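Local coordinates for protein mannan endo-1,4-beta-mannosidase (Mytilus edulis, PDB 2C0H) that hydrolyses internal beta-1,4 linkages in the backbone of mannans, cutting longer manno-oligosaccharides such as mannohexaose but not mannobiose or mannotriose, at residues V29-D34 and L111-V116; V62-H67 and R94-A99; P144-L149 and K213-G218; W158-E163 and G202-W207. The protein carries 3 engineered substitutions. One frame throughout, in Å; residues are numbered along the deposited sequence.

Overall arrangement
All four contacts belong to one TIM barrel of glycosyl hydrolase family 5. Strands 61-68, 106-113 and 155-162 are consecutive parallel neighbours in its wall and carry contacts 2, 1 and 4. Contacts 1 and 2 have centres about 13 Å apart and meet where N113 ND2 lies 3.5 Å from W65 CZ3. Contacts 2 and 4 are joined by a salt bridge, R63 NH2 to D159 OD2 at 2.9 Å. Contact 4 holds N162 and the probable proton donor E163. Contact 1 lies beside N162 and W65, probable substrate residues. Contact 3 is away from these sites, about 16 Å centre to centre from contact 4, with which it shares helix 198-215.

Contact 1: residues V29-D34 and L111-V116; sequences VNYARD and LWNGAV
Y31 and N113 both carry CG anti to the backbone N (chi1 -178° and -177°), and these torsions extend the two side chains until their polar ends meet. N113 ND2 donates to Y31 OH over 3.4 Å. The bond is weak, with an angle of 138° at the hydrogen. The phenol ring and the amide are turned steeply, their planes 77° apart. The V116 side chain comes to meet Y31 from the other direction, with CG1 3.7 Å from Y31 OH. The carboxamide of N113 has firmer partners. Its OD1 accepts from A115 N at 3.1 Å, an Asx turn, and the donor sits above the carbonyl plane. OD1 also accepts from N162 ND2, on the next strand. Replacing the amide of N113 with the bare methyl of alanine is likely to leave N162 ND2 and A115 N without this acceptor, and Y31 OH without its weak donor. The amide thus links a loop tyrosine only loosely, while its oxygen grips a residue that probably binds substrate.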
loop_
_atom_site.group_PDB
_atom_site.type_symbol
_atom_site.label_atom_id
_atom_site.label_comp_id
_atom_site.label_asym_id
_atom_site.label_seq_id
_atom_site.Cartn_x
_atom_site.Cartn_y
_atom_site.Cartn_z
ATOM N N VAL A 29 0.223 -6.131 -14.614
ATOM C CA VAL A 29 0.579 -6.486 -15.999
ATOM C C VAL A 29 -0.701 -6.364 -16.822
ATOM O O VAL A 29 -0.812 -5.488 -17.691
ATOM C CB VAL A 29 1.243 -7.873 -16.096
ATOM C CG1 VAL A 29 1.482 -8.259 -17.573
ATOM C CG2 VAL A 29 2.559 -7.882 -15.293
ATOM N N ASN A 30 -1.692 -7.200 -16.517
ATOM C CA ASN A 30 -3.039 -7.009 -17.045
ATOM C C ASN A 30 -3.948 -6.514 -15.910
ATOM O O ASN A 30 -4.312 -7.290 -15.033
ATOM C CB ASN A 30 -3.591 -8.288 -17.674
ATOM C CG ASN A 30 -4.800 -8.021 -18.609
ATOM O OD1 ASN A 30 -4.909 -6.965 -19.263
ATOM N ND2 ASN A 30 -5.698 -8.990 -18.678
ATOM N N TYR A 31 -4.275 -5.223 -15.959
ATOM C CA TYR A 31 -4.969 -4.482 -14.865
ATOM C C TYR A 31 -6.187 -5.226 -14.340
ATOM O O TYR A 31 -7.106 -5.492 -15.094
ATOM C CB TYR A 31 -5.373 -3.086 -15.368
ATOM C CG TYR A 31 -6.051 -2.156 -14.382
ATOM C CD1 TYR A 31 -5.320 -1.294 -13.582
ATOM C CD2 TYR A 31 -7.435 -2.080 -14.304
ATOM C CE1 TYR A 31 -5.936 -0.412 -12.715
ATOM C CE2 TYR A 31 -8.056 -1.200 -13.439
ATOM C CZ TYR A 31 -7.302 -0.371 -12.643
ATOM O OH TYR A 31 -7.915 0.507 -11.788
ATOM N N ALA A 32 -6.147 -5.580 -13.053
ATOM C CA ALA A 32 -7.234 -6.273 -12.329
ATOM C C ALA A 32 -7.457 -7.740 -12.720
ATOM O O ALA A 32 -8.404 -8.376 -12.229
ATOM C CB ALA A 32 -8.526 -5.496 -12.427
ATOM N N ARG A 33 -6.592 -8.278 -13.581
ATOM C CA ARG A 33 -6.739 -9.617 -14.138
ATOM C C ARG A 33 -5.377 -10.345 -14.182
ATOM O O ARG A 33 -5.030 -10.988 -15.177
ATOM C CB ARG A 33 -7.362 -9.507 -15.541
ATOM C CG ARG A 33 -8.747 -8.928 -15.550
ATOM C CD ARG A 33 -9.348 -8.860 -16.955
ATOM N NE ARG A 33 -10.558 -8.040 -16.957
ATOM C CZ ARG A 33 -11.785 -8.458 -16.651
ATOM N NH1 ARG A 33 -12.025 -9.723 -16.306
ATOM N NH2 ARG A 33 -12.792 -7.591 -16.689
ATOM N N ASP A 34 -4.623 -10.269 -13.086
ATOM C CA ASP A 34 -3.285 -10.861 -13.030
ATOM C C ASP A 34 -3.200 -12.187 -12.251
ATOM O O ASP A 34 -2.254 -12.949 -12.442
ATOM C CB ASP A 34 -2.292 -9.856 -12.440
ATOM C CG ASP A 34 -1.821 -8.828 -13.448
ATOM O OD1 ASP A 34 -1.532 -9.228 -14.594
ATOM O OD2 ASP A 34 -1.697 -7.645 -13.090
ATOM N N LEU A 111 -5.079 -4.616 -2.050
ATOM C CA LEU A 111 -6.371 -5.255 -2.272
ATOM C C LEU A 111 -7.294 -4.440 -3.200
ATOM O O LEU A 111 -7.732 -4.978 -4.218
ATOM C CB LEU A 111 -7.074 -5.501 -0.918
ATOM C CG LEU A 111 -6.347 -6.449 0.032
ATOM C CD1 LEU A 111 -7.170 -6.489 1.322
ATOM C CD2 LEU A 111 -6.131 -7.826 -0.526
ATOM N N TRP A 112 -7.567 -3.185 -2.843
ATOM C CA TRP A 112 -8.561 -2.317 -3.519
ATOM C C TRP A 112 -7.966 -1.016 -4.039
ATOM O O TRP A 112 -6.865 -0.628 -3.656
ATOM C CB TRP A 112 -9.715 -1.985 -2.572
ATOM C CG TRP A 112 -10.288 -3.198 -1.907
ATOM C CD1 TRP A 112 -10.110 -3.575 -0.601
ATOM C CD2 TRP A 112 -11.118 -4.200 -2.500
ATOM N NE1 TRP A 112 -10.771 -4.730 -0.359
ATOM C CE2 TRP A 112 -11.400 -5.147 -1.499
ATOM C CE3 TRP A 112 -11.639 -4.400 -3.788
ATOM C CZ2 TRP A 112 -12.201 -6.274 -1.733
ATOM C CZ3 TRP A 112 -12.432 -5.529 -4.022
ATOM C CH2 TRP A 112 -12.702 -6.446 -2.989
ATOM N N ASN A 113 -8.713 -0.329 -4.902
ATOM C CA ASN A 113 -8.301 0.981 -5.439
ATOM C C ASN A 113 -9.418 2.034 -5.346
ATOM O O ASN A 113 -10.533 1.817 -5.844
ATOM C CB ASN A 113 -7.893 0.801 -6.902
ATOM C CG ASN A 113 -7.376 2.080 -7.527
ATOM O OD1 ASN A 113 -6.880 2.968 -6.845
ATOM N ND2 ASN A 113 -7.493 2.167 -8.850
ATOM N N GLY A 114 -9.104 3.194 -4.769
ATOM C CA GLY A 114 -10.030 4.320 -4.655
ATOM C C GLY A 114 -9.736 5.511 -5.566
ATOM O O GLY A 114 -10.380 6.552 -5.451
ATOM N N ALA A 115 -8.774 5.366 -6.477
ATOM C CA ALA A 115 -8.308 6.499 -7.302
ATOM C C ALA A 115 -9.101 6.702 -8.594
ATOM O O ALA A 115 -8.998 7.752 -9.241
ATOM C CB ALA A 115 -6.824 6.336 -7.628
ATOM N N VAL A 116 -9.875 5.701 -8.980
ATOM C CA VAL A 116 -10.665 5.760 -10.194
ATOM C C VAL A 116 -11.950 4.990 -9.957
ATOM O O VAL A 116 -11.964 4.017 -9.209
ATOM C CB VAL A 116 -9.877 5.228 -11.411
ATOM C CG1 VAL A 116 -9.721 3.717 -11.367
ATOM C CG2 VAL A 116 -10.538 5.700 -12.721
#

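Contact 2: residues V62-H67 and R94-A99; sequences VRVWLH and RAYLHA
V62 and V64 meet the side chain of Y96 by van der Waals packing alone, and no hydrogen bond crosses between the two segments. Y96 is the one helix residue that reaches the strand. Its CG lies anti to the backbone N (chi1 -179°), which sends the ring from the helix toward the barrel wall. The first kind of touch is methyl against hydroxyl: V62 CG1 is 3.8 Å from Y96 OH, and V62 CB is a little farther from the same oxygen. The second is methyl against ring carbon: V64 CG1 stands 4.4 Å from Y96 CE2 and comes to the ring obliquely. The backbones stay well apart, with 10.9 Å between V64 CA and Y96 CA, so the long tyrosine side chain spans the gap. R63, which alternates with the valines, points away from the helix and forms salt bridges with D159 and E294. Helix 40-56 packs on the same layer, F47 meeting the Y96 ring and V64, M54 meeting V62. Strand 106-113 pairs with this strand.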
loop_
_atom_site.group_PDB
_atom_site.type_symbol
_atom_site.label_atom_id
_atom_site.label_comp_id
_atom_site.label_asym_id
_atom_site.label_seq_id
_atom_site.Cartn_x
_atom_site.Cartn_y
_atom_site.Cartn_z
ATOM N N VAL A 62 8.416 -5.273 -4.195
ATOM C CA VAL A 62 7.499 -4.908 -5.277
ATOM C C VAL A 62 6.097 -4.771 -4.682
ATOM O O VAL A 62 5.693 -5.634 -3.889
ATOM C CB VAL A 62 7.469 -5.967 -6.413
ATOM C CG1 VAL A 62 6.497 -5.579 -7.505
ATOM C CG2 VAL A 62 8.832 -6.166 -7.008
ATOM N N ARG A 63 5.382 -3.713 -5.067
ATOM C CA ARG A 63 3.956 -3.530 -4.757
ATOM C C ARG A 63 3.138 -3.916 -5.997
ATOM O O ARG A 63 3.378 -3.417 -7.110
ATOM C CB ARG A 63 3.686 -2.082 -4.320
ATOM C CG ARG A 63 2.234 -1.679 -4.039
ATOM C CD ARG A 63 2.198 -0.267 -3.398
ATOM N NE ARG A 63 0.864 0.250 -3.038
ATOM C CZ ARG A 63 0.204 1.241 -3.631
ATOM N NH1 ARG A 63 0.700 1.889 -4.680
ATOM N NH2 ARG A 63 -0.983 1.609 -3.170
ATOM N N VAL A 64 2.158 -4.787 -5.799
ATOM C CA VAL A 64 1.305 -5.255 -6.890
ATOM C C VAL A 64 -0.165 -5.167 -6.498
ATOM O O VAL A 64 -0.506 -5.434 -5.357
ATOM C CB VAL A 64 1.673 -6.691 -7.301
ATOM C CG1 VAL A 64 1.351 -7.690 -6.222
ATOM C CG2 VAL A 64 0.994 -7.090 -8.591
ATOM N N TRP A 65 -1.022 -4.763 -7.428
ATOM C CA TRP A 65 -2.462 -4.600 -7.162
ATOM C C TRP A 65 -3.230 -5.883 -7.503
ATOM O O TRP A 65 -2.996 -6.512 -8.544
ATOM C CB TRP A 65 -3.025 -3.410 -7.947
ATOM C CG TRP A 65 -2.502 -2.029 -7.546
ATOM C CD1 TRP A 65 -1.459 -1.739 -6.693
ATOM C CD2 TRP A 65 -2.987 -0.781 -8.015
ATOM N NE1 TRP A 65 -1.290 -0.382 -6.605
ATOM C CE2 TRP A 65 -2.202 0.233 -7.422
ATOM C CE3 TRP A 65 -4.009 -0.413 -8.901
ATOM C CZ2 TRP A 65 -2.432 1.597 -7.671
ATOM C CZ3 TRP A 65 -4.233 0.936 -9.145
ATOM C CH2 TRP A 65 -3.448 1.919 -8.535
ATOM N N LEU A 66 -4.166 -6.259 -6.622
ATOM C CA LEU A 66 -4.860 -7.538 -6.689
ATOM C C LEU A 66 -6.326 -7.396 -7.183
ATOM O O LEU A 66 -6.581 -7.501 -8.384
ATOM C CB LEU A 66 -4.767 -8.250 -5.320
ATOM C CG LEU A 66 -5.202 -9.728 -5.294
ATOM C CD1 LEU A 66 -4.237 -10.628 -6.037
ATOM C CD2 LEU A 66 -5.306 -10.220 -3.864
ATOM N N HIS A 67 -7.287 -7.104 -6.310
ATOM C CA HIS A 67 -8.704 -7.061 -6.750
ATOM C C HIS A 67 -9.094 -5.799 -7.516
ATOM O O HIS A 67 -9.880 -5.884 -8.464
ATOM C CB HIS A 67 -9.682 -7.182 -5.579
ATOM C CG HIS A 67 -9.396 -8.303 -4.634
ATOM N ND1 HIS A 67 -9.216 -9.605 -5.039
ATOM C CD2 HIS A 67 -9.380 -8.323 -3.281
ATOM C CE1 HIS A 67 -9.048 -10.373 -3.973
ATOM N NE2 HIS A 67 -9.149 -9.617 -2.895
ATOM N N ARG A 94 0.870 -17.961 -4.968
ATOM C CA ARG A 94 1.981 -18.750 -4.441
ATOM C C ARG A 94 3.076 -18.937 -5.483
ATOM O O ARG A 94 4.243 -18.892 -5.139
ATOM C CB ARG A 94 1.502 -20.107 -3.910
ATOM C CG ARG A 94 2.387 -20.662 -2.829
ATOM C CD ARG A 94 1.982 -22.054 -2.418
ATOM N NE ARG A 94 0.694 -22.120 -1.720
ATOM C CZ ARG A 94 0.506 -21.791 -0.442
ATOM N NH1 ARG A 94 1.500 -21.312 0.300
ATOM N NH2 ARG A 94 -0.696 -21.931 0.105
ATOM N N ALA A 95 2.708 -19.127 -6.753
ATOM C CA ALA A 95 3.721 -19.305 -7.810
ATOM C C ALA A 95 4.547 -18.037 -7.942
ATOM O O ALA A 95 5.764 -18.106 -8.113
ATOM C CB ALA A 95 3.089 -19.661 -9.128
ATOM N N TYR A 96 3.877 -16.888 -7.896
ATOM C CA TYR A 96 4.556 -15.587 -7.955
ATOM C C TYR A 96 5.462 -15.403 -6.754
ATOM O O TYR A 96 6.601 -14.974 -6.882
ATOM C CB TYR A 96 3.551 -14.427 -8.068
ATOM C CG TYR A 96 4.169 -13.039 -8.164
ATOM C CD1 TYR A 96 5.213 -12.776 -9.052
ATOM C CD2 TYR A 96 3.680 -11.978 -7.413
ATOM C CE1 TYR A 96 5.766 -11.500 -9.143
ATOM C CE2 TYR A 96 4.231 -10.707 -7.508
ATOM C CZ TYR A 96 5.274 -10.471 -8.377
ATOM O OH TYR A 96 5.809 -9.188 -8.467
ATOM N N LEU A 97 4.955 -15.725 -5.573
ATOM C CA LEU A 97 5.782 -15.636 -4.368
ATOM C C LEU A 97 7.034 -16.537 -4.440
ATOM O O LEU A 97 8.093 -16.135 -3.961
ATOM C CB LEU A 97 4.939 -15.925 -3.110
ATOM C CG LEU A 97 3.925 -14.831 -2.751
ATOM C CD1 LEU A 97 2.917 -15.394 -1.741
ATOM C CD2 LEU A 97 4.585 -13.560 -2.199
ATOM N N HIS A 98 6.921 -17.728 -5.039
ATOM C CA HIS A 98 8.079 -18.627 -5.193
ATOM C C HIS A 98 9.093 -18.017 -6.151
ATOM O O HIS A 98 10.285 -18.100 -5.898
ATOM C CB HIS A 98 7.686 -20.011 -5.689
ATOM C CG HIS A 98 6.963 -20.847 -4.682
ATOM N ND1 HIS A 98 6.925 -20.551 -3.337
ATOM C CD2 HIS A 98 6.260 -21.991 -4.836
ATOM C CE1 HIS A 98 6.219 -21.476 -2.706
ATOM N NE2 HIS A 98 5.801 -22.358 -3.595
ATOM N N ALA A 99 8.624 -17.402 -7.230
ATOM C CA ALA A 99 9.519 -16.679 -8.148
ATOM C C ALA A 99 10.241 -15.518 -7.460
ATOM O O ALA A 99 11.448 -15.324 -7.642
ATOM C CB ALA A 99 8.734 -16.182 -9.358
#

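Contact 3: residues P144-L149 and K213-G218; sequences PMANAL and KEVDPG
V215 packs against A146 and N147 from the last turn of helix 198-215. From CB outward, its atoms divide the work. V215 CB lies 4.0 Å from N147 OD1 and 4.2 Å from N147 CB. One branch goes farther: V215 CG2 meets the A146 methyl, CB, at 3.7 Å and also comes near N147 N. With chi1 at -62° for CG1, CG2 falls between the backbone N and the carbonyl carbon, and from there it faces helix 131-149. K143, on the same helix, also touches V215. The N147 and V215 side chains cross at about a right angle. N147 OD1 and V215 O are both acceptors, and K150 NZ donates to each of them. One residue on, a water bridges the two segments. It donates to A146 O at 3.0 Å and to D216 OD2 at 2.7 Å. D216 is the first residue to leave helical geometry. The contact is helix-to-helix packing in the outer layer of the TIM barrel, made where helix 198-215 ends.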
loop_
_atom_site.group_PDB
_atom_site.type_symbol
_atom_site.label_atom_id
_atom_site.label_comp_id
_atom_site.label_asym_id
_atom_site.label_seq_id
_atom_site.Cartn_x
_atom_site.Cartn_y
_atom_site.Cartn_z
ATOM N N PRO A 144 -9.197 -16.602 4.178
ATOM C CA PRO A 144 -8.612 -17.744 3.459
ATOM C C PRO A 144 -7.289 -17.425 2.755
ATOM O O PRO A 144 -6.345 -18.207 2.829
ATOM C CB PRO A 144 -9.711 -18.119 2.454
ATOM C CG PRO A 144 -10.961 -17.695 3.124
ATOM C CD PRO A 144 -10.629 -16.443 3.868
ATOM N N MET A 145 -7.223 -16.263 2.113
ATOM C CA MET A 145 -6.041 -15.850 1.387
ATOM C C MET A 145 -4.869 -15.582 2.334
ATOM O O MET A 145 -3.762 -16.097 2.130
ATOM C CB MET A 145 -6.366 -14.601 0.575
ATOM C CG MET A 145 -5.365 -14.205 -0.435
ATOM S SD MET A 145 -6.188 -13.100 -1.621
ATOM C CE MET A 145 -6.927 -11.884 -0.529
ATOM N N ALA A 146 -5.119 -14.799 3.378
ATOM C CA ALA A 146 -4.064 -14.420 4.315
ATOM C C ALA A 146 -3.566 -15.638 5.085
ATOM O O ALA A 146 -2.376 -15.770 5.353
ATOM C CB ALA A 146 -4.543 -13.354 5.253
ATOM N N ASN A 147 -4.470 -16.548 5.425
ATOM C CA ASN A 147 -4.061 -17.751 6.150
ATOM C C ASN A 147 -3.213 -18.697 5.285
ATOM O O ASN A 147 -2.214 -19.261 5.739
ATOM C CB ASN A 147 -5.307 -18.476 6.667
ATOM C CG ASN A 147 -4.983 -19.488 7.735
ATOM O OD1 ASN A 147 -4.367 -19.160 8.751
ATOM N ND2 ASN A 147 -5.387 -20.723 7.511
ATOM N N ALA A 148 -3.588 -18.848 4.022
ATOM C CA ALA A 148 -2.916 -19.766 3.115
ATOM C C ALA A 148 -1.485 -19.325 2.779
ATOM O O ALA A 148 -0.614 -20.160 2.572
ATOM C CB ALA A 148 -3.718 -19.919 1.831
ATOM N N LEU A 149 -1.271 -18.018 2.691
ATOM C CA LEU A 149 0.017 -17.459 2.231
ATOM C C LEU A 149 0.980 -17.000 3.327
ATOM O O LEU A 149 2.113 -16.598 3.036
ATOM C CB LEU A 149 -0.262 -16.289 1.290
ATOM C CG LEU A 149 -1.043 -16.691 0.048
ATOM C CD1 LEU A 149 -1.444 -15.466 -0.748
ATOM C CD2 LEU A 149 -0.260 -17.652 -0.832
ATOM N N LYS A 213 -4.940 -9.683 10.718
ATOM C CA LYS A 213 -4.152 -9.936 11.927
ATOM C C LYS A 213 -4.767 -11.024 12.796
ATOM O O LYS A 213 -4.095 -11.558 13.669
ATOM C CB LYS A 213 -3.965 -8.655 12.727
ATOM C CG LYS A 213 -3.030 -7.664 12.051
ATOM C CD LYS A 213 -2.962 -6.379 12.834
ATOM C CE LYS A 213 -1.832 -5.494 12.369
ATOM N NZ LYS A 213 -1.576 -4.424 13.373
ATOM N N GLU A 214 -6.026 -11.366 12.560
ATOM C CA GLU A 214 -6.641 -12.502 13.265
ATOM C C GLU A 214 -6.072 -13.846 12.811
ATOM O O GLU A 214 -5.886 -14.751 13.637
ATOM C CB GLU A 214 -8.157 -12.482 13.084
ATOM C CG GLU A 214 -8.908 -13.456 13.972
ATOM C CD GLU A 214 -10.408 -13.224 13.960
ATOM O OE1 GLU A 214 -11.119 -13.952 14.695
ATOM O OE2 GLU A 214 -10.882 -12.317 13.230
ATOM N N VAL A 215 -5.809 -13.993 11.513
ATOM C CA VAL A 215 -5.293 -15.245 10.947
ATOM C C VAL A 215 -3.771 -15.238 10.733
ATOM O O VAL A 215 -3.156 -16.301 10.659
ATOM C CB VAL A 215 -6.003 -15.624 9.616
ATOM C CG1 VAL A 215 -7.494 -15.839 9.868
ATOM C CG2 VAL A 215 -5.788 -14.567 8.535
ATOM N N ASP A 216 -3.182 -14.046 10.635
ATOM C CA ASP A 216 -1.730 -13.859 10.511
ATOM C C ASP A 216 -1.284 -12.693 11.411
ATOM O O ASP A 216 -1.027 -11.565 10.959
ATOM C CB ASP A 216 -1.359 -13.592 9.054
ATOM C CG ASP A 216 0.142 -13.518 8.830
ATOM O OD1 ASP A 216 0.933 -13.853 9.751
ATOM O OD2 ASP A 216 0.539 -13.105 7.717
ATOM N N PRO A 217 -1.218 -12.948 12.720
ATOM C CA PRO A 217 -0.942 -11.895 13.679
ATOM C C PRO A 217 0.338 -11.098 13.454
ATOM O O PRO A 217 0.407 -9.944 13.880
ATOM C CB PRO A 217 -0.894 -12.653 15.014
ATOM C CG PRO A 217 -1.721 -13.846 14.787
ATOM C CD PRO A 217 -1.477 -14.242 13.376
ATOM N N GLY A 218 1.320 -11.692 12.780
ATOM C CA GLY A 218 2.588 -11.009 12.503
ATOM C C GLY A 218 2.616 -10.279 11.176
ATOM O O GLY A 218 3.659 -9.731 10.793
HETATM O O HOH W 1 -0.838 -13.176 5.423
#

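Contact 4: residues W158-E163 and G202-W207; sequences WDIMNE and GRFVNW
I160 and M161 meet F204 and V205 in strand-to-helix packing of the TIM barrel, where wall strand 155-162 meets the outer helix 198-215. The axes of strand 158-162 and helix 202-207 run nearly antiparallel, at 164°, and come within 9.0 Å of each other. A strand followed by a helix that packs back on it is the repeating unit of the (beta/alpha)8 fold. I160 and M161 point toward the helix. F204 points back, while V205 is met at its backbone CA. I160 CG2 lies 4.4 Å from V205 CA and equally far from F204 CE2, so this one methyl touches both helix residues. M161 extends with CG anti to the backbone N (chi1 -167°) and is bent at its last torsion. Its sulfur comes obliquely to the F204 ring, a Met-aromatic contact, with the two side chains crossing at about a right angle. All four residues are buried. L124, L127 and M128 of helix 121-129 and W112 of the neighbouring strand also touch F204. Just past this packing the strand ends at N162, and E163 follows it; they are probably a substrate-binding residue and the proton donor. E163 OE2 is hydrogen-bonded to H263 ND1. The closest approach across the contact is M161 SD to F204 CE2, at 4.0 Å.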
loop_
_atom_site.group_PDB
_atom_site.type_symbol
_atom_site.label_atom_id
_atom_site.label_comp_id
_atom_site.label_asym_id
_atom_site.label_seq_id
_atom_site.Cartn_x
_atom_site.Cartn_y
_atom_site.Cartn_z
ATOM N N TRP A 158 0.369 -6.561 3.207
ATOM C CA TRP A 158 -0.919 -6.212 2.596
ATOM C C TRP A 158 -1.206 -4.713 2.704
ATOM O O TRP A 158 -1.108 -4.120 3.772
ATOM C CB TRP A 158 -2.065 -7.004 3.266
ATOM C CG TRP A 158 -1.867 -8.483 3.295
ATOM C CD1 TRP A 158 -1.340 -9.237 4.319
ATOM C CD2 TRP A 158 -2.206 -9.419 2.261
ATOM N NE1 TRP A 158 -1.325 -10.555 3.975
ATOM C CE2 TRP A 158 -1.857 -10.704 2.722
ATOM C CE3 TRP A 158 -2.754 -9.291 0.978
ATOM C CZ2 TRP A 158 -2.038 -11.853 1.950
ATOM C CZ3 TRP A 158 -2.948 -10.432 0.221
ATOM C CH2 TRP A 158 -2.585 -11.696 0.704
ATOM N N ASP A 159 -1.592 -4.100 1.590
ATOM C CA ASP A 159 -2.055 -2.715 1.547
ATOM C C ASP A 159 -3.563 -2.798 1.292
ATOM O O ASP A 159 -3.986 -3.341 0.286
ATOM C CB ASP A 159 -1.273 -1.998 0.422
ATOM C CG ASP A 159 -1.788 -0.619 0.072
ATOM O OD1 ASP A 159 -2.788 -0.111 0.630
ATOM O OD2 ASP A 159 -1.139 -0.004 -0.825
ATOM N N ILE A 160 -4.365 -2.305 2.227
ATOM C CA ILE A 160 -5.823 -2.429 2.106
ATOM C C ILE A 160 -6.395 -1.673 0.916
ATOM O O ILE A 160 -7.302 -2.160 0.261
ATOM C CB ILE A 160 -6.568 -1.957 3.361
ATOM C CG1 ILE A 160 -6.066 -2.688 4.606
ATOM C CG2 ILE A 160 -8.071 -2.135 3.197
ATOM C CD1 ILE A 160 -6.064 -4.149 4.534
ATOM N N MET A 161 -5.907 -0.475 0.643
ATOM C CA MET A 161 -6.498 0.315 -0.439
ATOM C C MET A 161 -5.531 1.346 -0.949
ATOM O O MET A 161 -4.839 1.980 -0.171
ATOM C CB MET A 161 -7.776 1.023 0.014
ATOM C CG MET A 161 -8.590 1.605 -1.134
ATOM S SD MET A 161 -10.176 2.245 -0.545
ATOM C CE MET A 161 -11.252 1.845 -1.897
ATOM N N ASN A 162 -5.483 1.501 -2.266
ATOM C CA ASN A 162 -4.796 2.617 -2.872
ATOM C C ASN A 162 -5.674 3.882 -2.872
ATOM O O ASN A 162 -6.780 3.883 -3.417
ATOM C CB ASN A 162 -4.429 2.243 -4.310
ATOM C CG ASN A 162 -3.653 3.323 -4.984
ATOM O OD1 ASN A 162 -2.547 3.599 -4.572
ATOM N ND2 ASN A 162 -4.254 3.996 -5.952
ATOM N N GLU A 163 -5.165 4.950 -2.265
ATOM C CA GLU A 163 -5.765 6.288 -2.282
ATOM C C GLU A 163 -7.258 6.362 -1.997
ATOM O O GLU A 163 -8.054 6.794 -2.841
ATOM C CB GLU A 163 -5.412 7.003 -3.601
ATOM C CG GLU A 163 -3.907 7.014 -3.815
ATOM C CD GLU A 163 -3.450 7.835 -4.996
ATOM O OE1 GLU A 163 -4.306 8.253 -5.792
ATOM O OE2 GLU A 163 -2.215 8.067 -5.106
ATOM N N GLY A 202 -12.536 4.916 7.342
ATOM C CA GLY A 202 -11.890 4.397 8.545
ATOM C C GLY A 202 -12.394 3.026 8.958
ATOM O O GLY A 202 -11.626 2.144 9.338
ATOM N N ARG A 203 -13.703 2.836 8.907
ATOM C CA ARG A 203 -14.280 1.523 9.199
ATOM C C ARG A 203 -13.802 0.427 8.228
ATOM O O ARG A 203 -13.460 -0.672 8.626
ATOM C CB ARG A 203 -15.798 1.615 9.179
ATOM C CG ARG A 203 -16.485 0.305 9.420
ATOM C CD ARG A 203 -17.969 0.481 9.402
ATOM N NE ARG A 203 -18.484 0.781 8.058
ATOM C CZ ARG A 203 -19.683 1.315 7.812
ATOM N NH1 ARG A 203 -20.522 1.614 8.802
ATOM N NH2 ARG A 203 -20.063 1.534 6.562
ATOM N N PHE A 204 -13.779 0.737 6.939
ATOM C CA PHE A 204 -13.328 -0.203 5.913
ATOM C C PHE A 204 -11.902 -0.717 6.199
ATOM O O PHE A 204 -11.611 -1.918 6.122
ATOM C CB PHE A 204 -13.401 0.539 4.576
ATOM C CG PHE A 204 -13.187 -0.314 3.332
ATOM C CD1 PHE A 204 -14.151 -1.224 2.884
ATOM C CD2 PHE A 204 -12.059 -0.121 2.543
ATOM C CE1 PHE A 204 -13.952 -1.961 1.725
ATOM C CE2 PHE A 204 -11.865 -0.851 1.380
ATOM C CZ PHE A 204 -12.803 -1.766 0.968
ATOM N N VAL A 205 -11.020 0.211 6.556
ATOM C CA VAL A 205 -9.640 -0.119 6.837
ATOM C C VAL A 205 -9.527 -0.879 8.159
ATOM O O VAL A 205 -8.880 -1.909 8.215
ATOM C CB VAL A 205 -8.774 1.144 6.863
ATOM C CG1 VAL A 205 -7.385 0.821 7.310
ATOM C CG2 VAL A 205 -8.763 1.813 5.455
ATOM N N ASN A 206 -10.168 -0.356 9.203
ATOM C CA ASN A 206 -10.141 -0.990 10.533
ATOM C C ASN A 206 -10.571 -2.471 10.485
ATOM O O ASN A 206 -9.920 -3.352 11.066
ATOM C CB ASN A 206 -11.043 -0.182 11.470
ATOM C CG ASN A 206 -11.117 -0.724 12.890
ATOM O OD1 ASN A 206 -12.211 -1.078 13.359
ATOM N ND2 ASN A 206 -9.996 -0.727 13.598
ATOM N N TRP A 207 -11.666 -2.765 9.793
ATOM C CA TRP A 207 -12.168 -4.152 9.768
ATOM C C TRP A 207 -11.257 -5.125 8.994
ATOM O O TRP A 207 -11.072 -6.277 9.378
ATOM C CB TRP A 207 -13.588 -4.192 9.208
ATOM C CG TRP A 207 -14.673 -3.695 10.161
ATOM C CD1 TRP A 207 -14.540 -2.790 11.170
ATOM C CD2 TRP A 207 -16.037 -4.118 10.172
ATOM N NE1 TRP A 207 -15.754 -2.606 11.811
ATOM C CE2 TRP A 207 -16.686 -3.406 11.208
ATOM C CE3 TRP A 207 -16.773 -5.025 9.401
ATOM C CZ2 TRP A 207 -18.045 -3.581 11.505
ATOM C CZ3 TRP A 207 -18.140 -5.192 9.690
ATOM C CH2 TRP A 207 -18.744 -4.474 10.736
#